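Local coordinates for oligopeptide-binding protein AppA (Bacillus subtilis, PDB 1XOC) that binds oligopeptides outside the cell membrane and delivers them to the APP permease, an ABC transporter that can replace OPP in sporulation and competence, at residues 289-294 with 378-383; 334-339 with 385-390. One frame throughout, in Å; residues are numbered along the deposited sequence.

Interaction 1: 289-294 with 378-383; sequences TALDRE and VVVQEQ
Gln383 reaches from helix 371-385 to the bend between two helices, and its side chain lies obliquely across Leu291. The chain runs extended beyond CG, which sets the terminal amide against the backbone of Leu291 and Asp292. One end of that amide, whose orientation is uncertain, sits 2.9 Å from Asp292 N, the distance being measured to the atom modelled as Gln383 NE2. Nearer the helix, Leu291 CD2 rests against Gln383 CB at 4.0 Å and, at the same distance, against Val380 CG1, one turn earlier. Leu291 CG stands beside its own backbone N (chi1 -61°), which carries CD2 over to the helix. A water bridges the two backbones, donating to Ala290 O at 2.8 Å and to Gln383 O at 2.7 Å. Farther out, Leu291 also packs on Thr484 of strand 483-496. Asp292 has its CB near the amide of Gln383, but its carboxylate turns away: OD2 accepts from Ser295 N. Asp292 is thus the N-cap of helix 293-300 and also the centre of an inverse gamma turn, closed by a weak bond from Arg293 N to Leu291 O; the short link between helices 281-289 and 293-300 is thereby laid against helix 371-385 in this family 5 solute-binding protein.

Interaction 2: 334-339 with 385-390; sequences KAKQML and KKIGIE
Ile387 points from the turn after helix 371-385 into the flank of helix 332-341. Its CB, where the side chain branches, lies 4.1 Å from Lys336 CG. The CG2 methyl lies against the aliphatic part of Lys336, 3.7 Å from Lys336 CG and 3.8 Å from Lys336 CE. The other branch starts with CG1 in the crowded position between backbone N and carbonyl carbon (chi1 67°), and it carries CD1 to Leu339 CD1 at 3.6 Å, the two side chains crossing at about a right angle. The same Ile387 CD1 also meets Ala335 CB, at 4.2 Å. The backbone behind this side chain is a Schellman motif that ends helix 371-385: Gly388, with positive phi, is its C-prime residue, Gly388 N bonds to Lys385 O at 2.9 Å, and Ile389 N bonds to Leu384 O. Replacing Ile387 with an alanine would probably leave Leu339 and Ala335 without their shared apolar partner and open a gap between turn and helix. Past the turn, Ile389 CD1 comes to 4.0 Å from Leu339 CD1, so this one leucine methyl touches both isoleucines. On the exposed side, Lys336 runs extended beyond CG, its CE passing near Lys386 O while its NZ forms a salt bridge with Glu332, one turn back on its own helix.

In the fold
Interactions 1 and 2 have centres about 11 Å apart and share helix 371-385: the first uses its later turns, the second the turn that ends it and leads into strand 390-396, which runs parallel to strand 358-367. Along the chain the segments alternate, 289-294, 334-339, 378-383, 385-390, so the two contacts interlock. They also touch directly: Ala290 CB meets Ile387 CD1 at 3.4 Å and Ala335 CB at 3.8 Å, joining the helix-to-helix bend, helix 332-341 and the end of helix 371-385 in one apolar cluster. Both lie well out from the chain's centre, interaction 2 farther, and are structural packing that joins three helical elements which the sequence keeps apart.

Interaction 1: 289-294 with 378-383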
ATOM      1  N   THR A 289      -8.091  -8.885  22.425  1.00 29.20           N
ATOM      2  CA  THR A 289      -8.950  -8.611  23.580  1.00 29.12           C
ATOM      3  C   THR A 289      -8.175  -7.903  24.687  1.00 28.77           C
ATOM      4  O   THR A 289      -8.757  -7.180  25.494  1.00 28.46           O
ATOM      5  CB  THR A 289      -9.552  -9.932  24.117  1.00 29.32           C
ATOM      6  OG1 THR A 289     -10.258 -10.575  23.061  1.00 29.95           O
ATOM      7  CG2 THR A 289     -10.520  -9.703  25.269  1.00 29.51           C
ATOM      8  N   ALA A 290      -6.863  -8.118  24.724  1.00 29.56           N
ATOM      9  CA  ALA A 290      -5.998  -7.504  25.743  1.00 29.55           C
ATOM     10  C   ALA A 290      -5.646  -6.049  25.435  1.00 29.75           C
ATOM     11  O   ALA A 290      -5.076  -5.365  26.289  1.00 29.65           O
ATOM     12  CB  ALA A 290      -4.717  -8.293  25.874  1.00 30.20           C
ATOM     13  N   LEU A 291      -5.940  -5.604  24.219  1.00 30.38           N
ATOM     14  CA  LEU A 291      -5.540  -4.274  23.775  1.00 30.53           C
ATOM     15  C   LEU A 291      -6.701  -3.290  23.777  1.00 30.53           C
ATOM     16  O   LEU A 291      -7.747  -3.516  23.158  1.00 30.51           O
ATOM     17  CB  LEU A 291      -4.880  -4.332  22.408  1.00 30.83           C
ATOM     18  CG  LEU A 291      -3.597  -5.161  22.326  1.00 32.16           C
ATOM     19  CD1 LEU A 291      -3.176  -5.411  20.885  1.00 34.01           C
ATOM     20  CD2 LEU A 291      -2.471  -4.506  23.157  1.00 33.72           C
ATOM     21  N   ASP A 292      -6.492  -2.180  24.474  1.00 30.84           N
ATOM     22  CA  ASP A 292      -7.485  -1.135  24.604  1.00 30.86           C
ATOM     23  C   ASP A 292      -7.360  -0.233  23.385  1.00 31.00           C
ATOM     24  O   ASP A 292      -6.740   0.836  23.434  1.00 30.46           O
ATOM     25  CB  ASP A 292      -7.263  -0.354  25.901  1.00 30.89           C
ATOM     26  CG  ASP A 292      -8.400   0.611  26.210  1.00 31.26           C
ATOM     27  OD1 ASP A 292      -8.446   1.102  27.362  1.00 32.77           O
ATOM     28  OD2 ASP A 292      -9.226   0.885  25.297  1.00 32.31           O
ATOM     29  N   ARG A 293      -7.932  -0.677  22.277  1.00 30.94           N
ATOM     30  CA  ARG A 293      -7.765   0.032  21.008  1.00 31.70           C
ATOM     31  C   ARG A 293      -8.400   1.434  21.003  1.00 31.60           C
ATOM     32  O   ARG A 293      -7.901   2.350  20.359  1.00 31.27           O
ATOM     33  CB  ARG A 293      -8.259  -0.835  19.845  1.00 31.30           C
ATOM     34  CG  ARG A 293      -7.319  -2.003  19.528  1.00 31.78           C
ATOM     35  CD  ARG A 293      -7.835  -2.869  18.421  1.00 34.20           C
ATOM     36  NE  ARG A 293      -8.981  -3.600  18.896  1.00 34.09           N
ATOM     37  CZ  ARG A 293      -9.977  -4.051  18.142  1.00 35.10           C
ATOM     38  NH1 ARG A 293     -10.022  -3.853  16.826  1.00 34.54           N
ATOM     39  NH2 ARG A 293     -10.952  -4.710  18.739  1.00 35.16           N
ATOM     40  N   GLU A 294      -9.472   1.628  21.765  1.00 32.71           N
ATOM     41  CA  GLU A 294     -10.062   2.969  21.876  1.00 33.60           C
ATOM     42  C   GLU A 294      -9.099   3.921  22.588  1.00 33.93           C
ATOM     43  O   GLU A 294      -8.929   5.076  22.188  1.00 33.98           O
ATOM     44  CB  GLU A 294     -11.412   2.897  22.583  1.00 34.51           C
ATOM     45  CG  GLU A 294     -12.357   1.889  21.939  1.00 38.17           C
ATOM     46  CD  GLU A 294     -13.633   2.525  21.480  1.00 44.68           C
ATOM     47  OE1 GLU A 294     -14.630   2.460  22.238  1.00 48.53           O
ATOM     48  OE2 GLU A 294     -13.614   3.117  20.369  1.00 49.24           O
ATOM     49  N   VAL A 378       4.976   0.889  21.898  1.00 27.96           N
ATOM     50  CA  VAL A 378       5.250   1.043  23.337  1.00 28.00           C
ATOM     51  C   VAL A 378       3.965   0.793  24.141  1.00 28.63           C
ATOM     52  O   VAL A 378       3.975   0.119  25.155  1.00 28.33           O
ATOM     53  CB  VAL A 378       5.827   2.431  23.627  1.00 28.82           C
ATOM     54  CG1 VAL A 378       5.975   2.636  25.087  1.00 30.20           C
ATOM     55  CG2 VAL A 378       7.180   2.598  22.885  1.00 28.44           C
ATOM     56  N   VAL A 379       2.831   1.264  23.642  1.00 28.71           N
ATOM     57  CA  VAL A 379       1.565   1.044  24.334  1.00 29.46           C
ATOM     58  C   VAL A 379       1.176  -0.447  24.345  1.00 29.24           C
ATOM     59  O   VAL A 379       0.722  -0.978  25.360  1.00 29.52           O
ATOM     60  CB  VAL A 379       0.432   1.897  23.713  1.00 30.19           C
ATOM     61  CG1 VAL A 379      -0.915   1.504  24.316  1.00 33.07           C
ATOM     62  CG2 VAL A 379       0.666   3.395  23.932  1.00 29.67           C
ATOM     63  N   VAL A 380       1.371  -1.118  23.224  1.00 29.53           N
ATOM     64  CA  VAL A 380       1.166  -2.561  23.152  1.00 29.96           C
ATOM     65  C   VAL A 380       2.091  -3.284  24.138  1.00 30.00           C
ATOM     66  O   VAL A 380       1.668  -4.201  24.861  1.00 29.95           O
ATOM     67  CB  VAL A 380       1.350  -3.091  21.707  1.00 30.73           C
ATOM     68  CG1 VAL A 380       1.284  -4.617  21.675  1.00 30.74           C
ATOM     69  CG2 VAL A 380       0.295  -2.481  20.775  1.00 30.57           C
ATOM     70  N   GLN A 381       3.360  -2.893  24.195  1.00 29.55           N
ATOM     71  CA  GLN A 381       4.274  -3.494  25.185  1.00 30.52           C
ATOM     72  C   GLN A 381       3.751  -3.352  26.586  1.00 30.86           C
ATOM     73  O   GLN A 381       3.834  -4.289  27.379  1.00 30.89           O
ATOM     74  CB  GLN A 381       5.641  -2.849  25.064  1.00 29.94           C
ATOM     75  CG  GLN A 381       6.655  -3.216  26.078  1.00 29.88           C
ATOM     76  CD  GLN A 381       7.880  -2.380  25.868  1.00 31.39           C
ATOM     77  OE1 GLN A 381       7.852  -1.156  26.060  1.00 31.02           O
ATOM     78  NE2 GLN A 381       8.973  -3.029  25.447  1.00 32.76           N
ATOM     79  N   GLU A 382       3.232  -2.175  26.918  1.00 31.24           N
ATOM     80  CA  GLU A 382       2.754  -1.932  28.277  1.00 32.33           C
ATOM     81  C   GLU A 382       1.469  -2.709  28.575  1.00 31.47           C
ATOM     82  O   GLU A 382       1.350  -3.306  29.646  1.00 31.70           O
ATOM     83  CB  GLU A 382       2.602  -0.421  28.548  1.00 33.05           C
ATOM     84  CG  GLU A 382       3.980   0.283  28.612  1.00 36.32           C
ATOM     85  CD  GLU A 382       3.952   1.841  28.614  1.00 37.94           C
ATOM     86  OE1 GLU A 382       2.868   2.438  28.363  1.00 47.20           O
ATOM     87  OE2 GLU A 382       5.033   2.467  28.848  1.00 40.42           O
ATOM     88  N   GLN A 383       0.518  -2.692  27.639  1.00 31.48           N
ATOM     89  CA  GLN A 383      -0.766  -3.373  27.825  1.00 31.72           C
ATOM     90  C   GLN A 383      -0.617  -4.894  27.886  1.00 30.89           C
ATOM     91  O   GLN A 383      -1.264  -5.546  28.707  1.00 30.72           O
ATOM     92  CB  GLN A 383      -1.805  -2.934  26.767  1.00 31.65           C
ATOM     93  CG  GLN A 383      -2.248  -1.469  26.949  1.00 32.16           C
ATOM     94  CD  GLN A 383      -3.280  -0.991  25.952  1.00 34.39           C
ATOM     95  OE1 GLN A 383      -3.644   0.205  25.904  1.00 41.06           O
ATOM     96  NE2 GLN A 383      -3.728  -1.878  25.130  1.00 31.62           N
TER
HETATM   97  O   HOH W   1      -3.905  -5.863  28.756  1.00 26.16           O

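Interaction 2: 334-339 with 385-390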
ATOM      1  N   LYS A 334     -10.825 -11.213  30.570  1.00 30.69           N
ATOM      2  CA  LYS A 334     -11.190 -12.192  29.566  1.00 30.59           C
ATOM      3  C   LYS A 334      -9.964 -12.655  28.785  1.00 30.28           C
ATOM      4  O   LYS A 334      -9.845 -13.836  28.494  1.00 30.50           O
ATOM      5  CB  LYS A 334     -12.247 -11.650  28.606  1.00 30.73           C
ATOM      6  CG  LYS A 334     -12.837 -12.718  27.712  1.00 30.78           C
ATOM      7  CD  LYS A 334     -13.865 -12.133  26.791  1.00 31.71           C
ATOM      8  CE  LYS A 334     -14.351 -13.166  25.811  1.00 33.64           C
ATOM      9  NZ  LYS A 334     -14.932 -14.311  26.549  1.00 35.90           N
ATOM     10  N   ALA A 335      -9.070 -11.731  28.410  1.00 29.77           N
ATOM     11  CA  ALA A 335      -7.842 -12.121  27.712  1.00 29.76           C
ATOM     12  C   ALA A 335      -6.998 -13.102  28.526  1.00 29.43           C
ATOM     13  O   ALA A 335      -6.450 -14.055  27.984  1.00 29.58           O
ATOM     14  CB  ALA A 335      -7.020 -10.906  27.373  1.00 29.44           C
ATOM     15  N   LYS A 336      -6.882 -12.833  29.824  1.00 29.95           N
ATOM     16  CA  LYS A 336      -6.170 -13.710  30.761  1.00 30.22           C
ATOM     17  C   LYS A 336      -6.760 -15.114  30.753  1.00 30.04           C
ATOM     18  O   LYS A 336      -6.029 -16.111  30.700  1.00 29.74           O
ATOM     19  CB  LYS A 336      -6.218 -13.140  32.184  1.00 30.20           C
ATOM     20  CG  LYS A 336      -5.336 -11.926  32.395  1.00 31.65           C
ATOM     21  CD  LYS A 336      -5.453 -11.381  33.806  1.00 31.91           C
ATOM     22  CE  LYS A 336      -4.546 -10.176  34.014  1.00 33.03           C
ATOM     23  NZ  LYS A 336      -4.655  -9.558  35.359  1.00 35.62           N
ATOM     24  N   GLN A 337      -8.088 -15.174  30.799  1.00 30.44           N
ATOM     25  CA  GLN A 337      -8.822 -16.439  30.837  1.00 30.25           C
ATOM     26  C   GLN A 337      -8.654 -17.197  29.531  1.00 30.03           C
ATOM     27  O   GLN A 337      -8.397 -18.391  29.524  1.00 28.94           O
ATOM     28  CB  GLN A 337     -10.305 -16.166  31.119  1.00 31.11           C
ATOM     29  CG  GLN A 337     -11.230 -17.384  31.137  1.00 32.51           C
ATOM     30  CD  GLN A 337     -10.852 -18.439  32.158  1.00 36.69           C
ATOM     31  OE1 GLN A 337     -10.250 -18.137  33.192  1.00 39.59           O
ATOM     32  NE2 GLN A 337     -11.235 -19.695  31.887  1.00 39.37           N
ATOM     33  N   MET A 338      -8.781 -16.483  28.415  1.00 29.74           N
ATOM     34  CA  MET A 338      -8.593 -17.080  27.095  1.00 29.94           C
ATOM     35  C   MET A 338      -7.199 -17.680  26.937  1.00 29.61           C
ATOM     36  O   MET A 338      -7.051 -18.763  26.378  1.00 29.57           O
ATOM     37  CB  MET A 338      -8.837 -16.041  25.995  1.00 29.81           C
ATOM     38  CG  MET A 338     -10.287 -15.626  25.854  1.00 29.94           C
ATOM     39  SD  MET A 338     -10.429 -14.170  24.804  1.00 32.03           S
ATOM     40  CE  MET A 338     -10.270 -14.922  23.203  1.00 33.71           C
ATOM     41  N   LEU A 339      -6.176 -16.981  27.432  1.00 29.50           N
ATOM     42  CA  LEU A 339      -4.804 -17.478  27.352  1.00 29.52           C
ATOM     43  C   LEU A 339      -4.601 -18.715  28.231  1.00 29.66           C
ATOM     44  O   LEU A 339      -3.898 -19.646  27.838  1.00 29.46           O
ATOM     45  CB  LEU A 339      -3.808 -16.386  27.730  1.00 29.77           C
ATOM     46  CG  LEU A 339      -3.677 -15.309  26.655  1.00 29.87           C
ATOM     47  CD1 LEU A 339      -2.979 -14.103  27.209  1.00 31.39           C
ATOM     48  CD2 LEU A 339      -2.940 -15.852  25.445  1.00 30.89           C
ATOM     49  N   LYS A 385       2.106  -6.473  28.838  1.00 31.96           N
ATOM     50  CA  LYS A 385       2.849  -6.787  30.060  1.00 32.15           C
ATOM     51  C   LYS A 385       1.885  -7.144  31.198  1.00 32.06           C
ATOM     52  O   LYS A 385       2.127  -8.079  31.960  1.00 32.84           O
ATOM     53  CB  LYS A 385       3.743  -5.612  30.471  1.00 32.15           C
ATOM     54  CG  LYS A 385       4.721  -5.933  31.619  1.00 33.09           C
ATOM     55  CD  LYS A 385       5.752  -4.806  31.819  1.00 33.77           C
ATOM     56  CE  LYS A 385       6.821  -5.239  32.806  1.00 36.61           C
ATOM     57  NZ  LYS A 385       7.746  -4.143  33.237  1.00 38.48           N
ATOM     58  N   LYS A 386       0.776  -6.419  31.277  1.00 32.67           N
ATOM     59  CA  LYS A 386      -0.254  -6.616  32.299  1.00 33.57           C
ATOM     60  C   LYS A 386      -0.870  -8.015  32.317  1.00 33.40           C
ATOM     61  O   LYS A 386      -1.409  -8.427  33.339  1.00 33.65           O
ATOM     62  CB  LYS A 386      -1.397  -5.609  32.117  1.00 34.18           C
ATOM     63  CG  LYS A 386      -1.023  -4.126  32.260  1.00 35.52           C
ATOM     64  CD  LYS A 386      -2.263  -3.271  32.003  1.00 36.34           C
ATOM     65  CE  LYS A 386      -1.961  -1.805  31.737  1.00 37.75           C
ATOM     66  NZ  LYS A 386      -2.941  -1.272  30.714  1.00 39.68           N
ATOM     67  N   ILE A 387      -0.830  -8.725  31.198  1.00 33.40           N
ATOM     68  CA  ILE A 387      -1.307 -10.104  31.156  1.00 33.78           C
ATOM     69  C   ILE A 387      -0.170 -11.134  30.999  1.00 33.51           C
ATOM     70  O   ILE A 387      -0.403 -12.284  30.637  1.00 34.63           O
ATOM     71  CB  ILE A 387      -2.413 -10.306  30.102  1.00 33.76           C
ATOM     72  CG1 ILE A 387      -1.880 -10.122  28.688  1.00 34.57           C
ATOM     73  CG2 ILE A 387      -3.579  -9.363  30.378  1.00 34.43           C
ATOM     74  CD1 ILE A 387      -2.858 -10.548  27.642  1.00 35.16           C
ATOM     75  N   GLY A 388       1.052 -10.720  31.300  1.00 32.93           N
ATOM     76  CA  GLY A 388       2.189 -11.634  31.352  1.00 32.56           C
ATOM     77  C   GLY A 388       2.814 -11.977  30.019  1.00 32.15           C
ATOM     78  O   GLY A 388       3.403 -13.043  29.858  1.00 31.81           O
ATOM     79  N   ILE A 389       2.699 -11.063  29.059  1.00 31.29           N
ATOM     80  CA  ILE A 389       3.335 -11.227  27.767  1.00 31.77           C
ATOM     81  C   ILE A 389       4.446 -10.181  27.627  1.00 32.11           C
ATOM     82  O   ILE A 389       4.207  -8.990  27.831  1.00 32.76           O
ATOM     83  CB  ILE A 389       2.307 -11.070  26.652  1.00 31.71           C
ATOM     84  CG1 ILE A 389       1.349 -12.270  26.691  1.00 31.63           C
ATOM     85  CG2 ILE A 389       3.005 -10.951  25.298  1.00 31.45           C
ATOM     86  CD1 ILE A 389       0.245 -12.241  25.648  1.00 31.59           C
ATOM     87  N   GLU A 390       5.642 -10.647  27.276  1.00 31.98           N
ATOM     88  CA  GLU A 390       6.842  -9.823  27.186  1.00 31.97           C
ATOM     89  C   GLU A 390       7.103  -9.421  25.734  1.00 31.32           C
ATOM     90  O   GLU A 390       7.306 -10.267  24.863  1.00 30.69           O
ATOM     91  CB  GLU A 390       8.046 -10.598  27.746  1.00 31.31           C
ATOM     92  CG  GLU A 390       9.388  -9.887  27.627  1.00 33.02           C
ATOM     93  CD  GLU A 390      10.529 -10.642  28.282  1.00 34.29           C
ATOM     94  OE1 GLU A 390      10.876 -11.767  27.853  1.00 38.17           O
ATOM     95  OE2 GLU A 390      11.103 -10.100  29.243  1.00 40.42           O
TER